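Local coordinates for protein arsenic responsive repressor ArsR (Corynebacterium glutamicum ATCC 13032, PDB 6J0E) that represses transcription until arsenite is present, probably by binding operator DNA as a dimer through winged helix-turn-helix domains and releasing it when As(III) binds, at residues R45-L50 against K79-A84; E62-M67 against P72-H77. One frame throughout, in Å; residues are numbered along the deposited sequence.

Contact 1 (R45-L50 against K79-A84); sequences RILSQL and KKMTEA
Met81 reaches across from helix 71-83 and lays its thioether end against Ile46 and Leu47 of helix 41-52. Its CA-CB bond points at the other helix. The chain runs straight out through CG to SD and then turns at chi3 (-87°), and this bend swings the methyl CE over to Ile46 while SD stays beside Leu47. The two neighbours therefore meet different atoms of one side chain.

Ile46 crosses the methionine end at a slant. Its CD1 lies 4.0 Å from Met81 CE, and its CB is equally near, so the methyl group sits alongside the isoleucine and is not met by one branch alone. CG2 of Ile46 is only slightly farther away. Leu47 and Met81 instead pass each other in opposite directions. The branch point CG of Leu47 is 4.1 Å from Met81 SD, and CD2 is at the same distance. The CA-CB bond of Leu47 does not aim at helix 71-83, but its isobutyl end still arrives at the sulfur.

The backbones stay well apart: the nearest CA atoms, those of Leu47 and Met81, are 9.4 Å from each other. Leu87 of strand 87-92 packs on both Leu47 and Met81. Leu47 also touches Leu38 of helix 28-38 and Ile114 of the second subunit. The contact thus belongs to the core of the winged helix-turn-helix domain, at the edge of the dimer interface, which Leu47 itself touches.

On the outer side of helix 71-83, Lys79 NZ forms a salt bridge with Glu83 OE1 at 2.7 Å, one helical turn along. Between the two segments there is no hydrogen bond. The three touching side chains are buried and apolar, which implies that they meet through dispersion and the exclusion of water.

Contact 2 (E62-M67 against P72-H77); sequences ELTDLM and PTISHH
Ile74 faces Leu63, Thr64 and Met67 across the helix-turn-helix of the ArsR-type domain. Helix 60-67 is the first helix of this motif. Helix 71-83 is the second, which in this family is the DNA recognition helix. The axes of the two short segments approach to 9.7 Å, with 116° between their N-to-C directions. The nearest CA atoms are those of Thr64 and Ile74, 6.6 Å apart.

The packing across the contact is apolar and converges on Ile74, whose CA-CB bond points toward helix 60-67. CG2 of Ile74 meets Leu63, while the longer branch meets Thr64 with CG1 and Met67 with CD1. CB of Leu63 is 4.0 Å from Ile74 CG2, and CD1 of Leu63 is nearly as close. These two side chains cross at about a right angle. The methyl of Thr64 comes in at the longer branch, its CG2 within 3.9 Å of Ile74 CG1. Val60 and Leu69 also pack on Ile74, from the same helix as Leu63 and from the loop respectively.

The polar bonds here go to partners outside the two segments, and no hydrogen bond crosses the contact. With chi1 at 59°, Thr64 keeps its methyl toward Ile74 while OG1 is hydrogen-bonded to Asn61 O, nearly one turn back. His77 ND1 is hydrogen-bonded to Arg43 NE of helix 41-52, which ties the recognition helix to a third helix.

The last apolar contact uses the thioether sulfur. Met67 extends through CG to SD and bends at chi3. On its way it crosses Ile74 at a slant. The two side chains meet where the last carbon of Ile74 reaches the thioether, with Ile74 CD1 3.5 Å from Met67 SD.

In the fold
Contacts 1 and 2 share helix 71-83, and their centres lie about 10 Å apart. Along the chain, contact 2 is nested inside the loop closed by contact 1. Ile46 joins them: its CG1 is 3.6 Å from Met67 SD, and its CD1 is 3.6 Å from His77 CB. Arg45 adds a second link, with its CB 3.7 Å from Met67 CE. Helices 41-52, 60-67 and 71-83 thus form one packed group. A bound arsenic lies about 10 Å from the side chain of Leu47 and about 13 Å from that of Leu63. Neither contact belongs to the arsenic pocket of Ala51, Gly54 and Cys55, but helix 41-52, which carries Ile46 and Leu47, also supplies Ala51 to it.

Contact 1 (R45-L50 against K79-A84)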
# COMPACT_ATOMS: atom_id res chain seq x y z
N ARG B 45 9.30 -8.51 7.38
CA ARG B 45 9.82 -8.54 8.79
C ARG B 45 11.01 -7.66 9.10
O ARG B 45 11.05 -7.10 10.22
CB ARG B 45 10.10 -9.95 9.23
CG ARG B 45 8.85 -10.80 9.22
CD ARG B 45 8.80 -11.97 10.23
NE ARG B 45 9.99 -12.80 10.14
CZ ARG B 45 10.24 -13.77 9.28
NH1 ARG B 45 9.42 -14.07 8.33
NH2 ARG B 45 11.40 -14.44 9.35
N ILE B 46 11.94 -7.55 8.19
CA ILE B 46 13.03 -6.62 8.37
C ILE B 46 12.39 -5.29 8.48
O ILE B 46 12.75 -4.55 9.41
CB ILE B 46 14.08 -6.64 7.27
CG1 ILE B 46 14.69 -8.00 7.23
CG2 ILE B 46 15.00 -5.45 7.49
CD1 ILE B 46 15.79 -8.29 6.20
N LEU B 47 11.51 -4.93 7.52
CA LEU B 47 10.83 -3.61 7.68
C LEU B 47 10.16 -3.39 8.98
O LEU B 47 10.20 -2.26 9.53
CB LEU B 47 9.87 -3.29 6.52
CG LEU B 47 10.64 -3.21 5.31
CD1 LEU B 47 9.65 -3.02 4.16
CD2 LEU B 47 11.60 -1.98 5.30
N SER B 48 9.47 -4.42 9.44
CA SER B 48 8.92 -4.45 10.83
C SER B 48 9.81 -4.24 11.96
O SER B 48 9.45 -3.54 12.89
CB SER B 48 8.25 -5.82 11.07
OG SER B 48 6.90 -5.62 10.88
N GLN B 49 10.93 -4.96 11.93
CA GLN B 49 11.90 -4.74 13.04
C GLN B 49 12.43 -3.27 12.99
O GLN B 49 12.66 -2.68 14.03
CB GLN B 49 13.05 -5.74 12.96
CG GLN B 49 12.59 -7.18 13.11
CD GLN B 49 12.49 -7.61 14.59
OE1 GLN B 49 12.75 -6.79 15.50
NE2 GLN B 49 12.03 -8.83 14.83
N LEU B 50 12.63 -2.72 11.76
CA LEU B 50 13.14 -1.38 11.66
C LEU B 50 12.17 -0.38 12.17
O LEU B 50 12.50 0.52 13.02
CB LEU B 50 13.55 -1.07 10.23
CG LEU B 50 14.71 -1.95 9.78
CD1 LEU B 50 14.98 -1.58 8.31
CD2 LEU B 50 15.99 -1.78 10.59
N LYS B 79 20.40 -5.59 0.88
CA LYS B 79 20.97 -5.06 -0.36
C LYS B 79 19.71 -4.84 -1.37
O LYS B 79 19.66 -3.86 -2.04
CB LYS B 79 22.05 -6.03 -0.88
CG LYS B 79 22.67 -5.57 -2.16
CD LYS B 79 24.02 -6.17 -2.29
CE LYS B 79 24.62 -5.70 -3.59
NZ LYS B 79 23.89 -6.29 -4.68
N LYS B 80 18.81 -5.80 -1.49
CA LYS B 80 17.70 -5.70 -2.43
C LYS B 80 16.79 -4.52 -2.01
O LYS B 80 16.42 -3.77 -2.85
CB LYS B 80 16.93 -7.02 -2.45
CG LYS B 80 17.79 -8.18 -3.01
CD LYS B 80 18.15 -8.02 -4.48
CE LYS B 80 18.82 -9.37 -4.97
NZ LYS B 80 19.26 -9.03 -6.34
N MET B 81 16.57 -4.32 -0.72
CA MET B 81 15.74 -3.26 -0.27
C MET B 81 16.36 -1.86 -0.45
O MET B 81 15.69 -0.90 -0.73
CB MET B 81 15.24 -3.47 1.13
CG MET B 81 14.20 -4.56 1.12
SD MET B 81 13.62 -4.55 2.80
CE MET B 81 14.81 -5.63 3.43
N THR B 82 17.67 -1.81 -0.26
CA THR B 82 18.44 -0.57 -0.50
C THR B 82 18.47 -0.27 -2.08
O THR B 82 18.38 0.84 -2.37
CB THR B 82 19.85 -0.73 0.02
OG1 THR B 82 19.81 -0.87 1.45
CG2 THR B 82 20.70 0.47 -0.30
N GLU B 83 18.67 -1.26 -2.91
CA GLU B 83 18.73 -0.99 -4.36
C GLU B 83 17.32 -0.48 -4.75
O GLU B 83 17.13 0.28 -5.74
CB GLU B 83 19.13 -2.24 -5.06
CG GLU B 83 20.61 -2.51 -4.88
CD GLU B 83 21.02 -3.91 -5.13
OE1 GLU B 83 22.26 -4.15 -5.13
OE2 GLU B 83 20.21 -4.74 -5.48
N ALA B 84 16.30 -1.00 -4.10
CA ALA B 84 14.92 -0.57 -4.44
C ALA B 84 14.58 0.80 -3.98
O ALA B 84 13.55 1.37 -4.37
CB ALA B 84 13.93 -1.62 -4.01

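Contact 2 (E62-M67 against P72-H77)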
# COMPACT_ATOMS: atom_id res chain seq x y z
N GLU B 62 22.86 -6.39 14.41
CA GLU B 62 21.74 -6.23 15.31
C GLU B 62 20.49 -6.94 14.72
O GLU B 62 19.71 -7.61 15.44
CB GLU B 62 21.51 -4.75 15.56
CG GLU B 62 20.36 -4.46 16.53
CD GLU B 62 20.12 -2.95 16.89
OE1 GLU B 62 20.89 -2.02 16.53
OE2 GLU B 62 19.08 -2.70 17.55
N LEU B 63 20.33 -6.87 13.41
CA LEU B 63 19.11 -7.45 12.85
C LEU B 63 19.26 -8.99 12.85
O LEU B 63 18.27 -9.70 12.96
CB LEU B 63 18.81 -7.01 11.32
CG LEU B 63 18.21 -5.60 11.19
CD1 LEU B 63 18.45 -5.23 9.71
CD2 LEU B 63 16.76 -5.69 11.70
N THR B 64 20.50 -9.50 12.68
CA THR B 64 20.65 -11.00 12.66
C THR B 64 20.34 -11.49 14.11
O THR B 64 19.69 -12.55 14.23
CB THR B 64 22.00 -11.52 12.30
OG1 THR B 64 22.88 -10.98 13.25
CG2 THR B 64 22.46 -11.12 10.83
N ASP B 65 20.78 -10.79 15.13
CA ASP B 65 20.44 -11.16 16.48
C ASP B 65 18.88 -11.13 16.69
O ASP B 65 18.29 -12.05 17.31
CB ASP B 65 21.27 -10.24 17.44
CG ASP B 65 21.48 -10.86 18.88
OD1 ASP B 65 21.60 -12.10 19.11
OD2 ASP B 65 21.54 -10.03 19.80
N LEU B 66 18.24 -10.06 16.23
CA LEU B 66 16.77 -9.85 16.45
C LEU B 66 15.96 -10.94 15.73
O LEU B 66 14.92 -11.45 16.23
CB LEU B 66 16.34 -8.41 16.04
CG LEU B 66 16.78 -7.18 16.86
CD1 LEU B 66 16.35 -5.96 16.13
CD2 LEU B 66 16.10 -7.21 18.26
N MET B 67 16.38 -11.27 14.50
CA MET B 67 15.59 -12.15 13.72
C MET B 67 15.92 -13.66 13.72
O MET B 67 15.13 -14.43 13.21
CB MET B 67 15.66 -11.55 12.27
CG MET B 67 15.20 -10.13 12.24
SD MET B 67 15.15 -9.53 10.45
CE MET B 67 13.76 -10.51 9.79
N PRO B 72 24.61 -13.65 6.03
CA PRO B 72 24.39 -13.59 4.52
C PRO B 72 22.87 -13.42 4.12
O PRO B 72 22.55 -12.76 3.11
CB PRO B 72 25.04 -14.94 4.02
CG PRO B 72 26.04 -15.19 5.13
CD PRO B 72 25.30 -14.88 6.40
N THR B 73 21.96 -14.00 4.90
CA THR B 73 20.54 -13.86 4.54
C THR B 73 20.09 -12.43 4.67
O THR B 73 19.48 -11.86 3.70
CB THR B 73 19.65 -14.77 5.38
OG1 THR B 73 19.88 -16.06 4.89
CG2 THR B 73 18.23 -14.58 5.15
N ILE B 74 20.30 -11.87 5.87
CA ILE B 74 19.86 -10.51 6.10
C ILE B 74 20.60 -9.54 5.18
O ILE B 74 20.03 -8.60 4.64
CB ILE B 74 20.15 -10.05 7.53
CG1 ILE B 74 19.33 -10.87 8.57
CG2 ILE B 74 19.80 -8.59 7.74
CD1 ILE B 74 17.84 -10.73 8.58
N SER B 75 21.92 -9.73 5.00
CA SER B 75 22.65 -8.84 4.13
C SER B 75 22.07 -8.89 2.69
O SER B 75 22.06 -7.87 2.07
CB SER B 75 24.14 -9.15 4.05
OG SER B 75 24.71 -8.66 5.22
N HIS B 76 21.63 -10.06 2.22
CA HIS B 76 21.11 -10.18 0.84
C HIS B 76 19.83 -9.27 0.74
O HIS B 76 19.61 -8.51 -0.20
CB HIS B 76 20.76 -11.62 0.53
CG HIS B 76 19.95 -11.79 -0.71
ND1 HIS B 76 20.56 -11.94 -1.93
CD2 HIS B 76 18.63 -11.92 -0.92
CE1 HIS B 76 19.64 -12.11 -2.86
NE2 HIS B 76 18.45 -12.13 -2.26
N HIS B 77 18.99 -9.40 1.74
CA HIS B 77 17.66 -8.74 1.79
C HIS B 77 17.89 -7.25 1.91
O HIS B 77 17.19 -6.48 1.27
CB HIS B 77 16.79 -9.29 2.85
CG HIS B 77 16.22 -10.64 2.52
ND1 HIS B 77 15.53 -10.89 1.35
CD2 HIS B 77 16.22 -11.80 3.21
CE1 HIS B 77 15.24 -12.18 1.29
NE2 HIS B 77 15.56 -12.73 2.45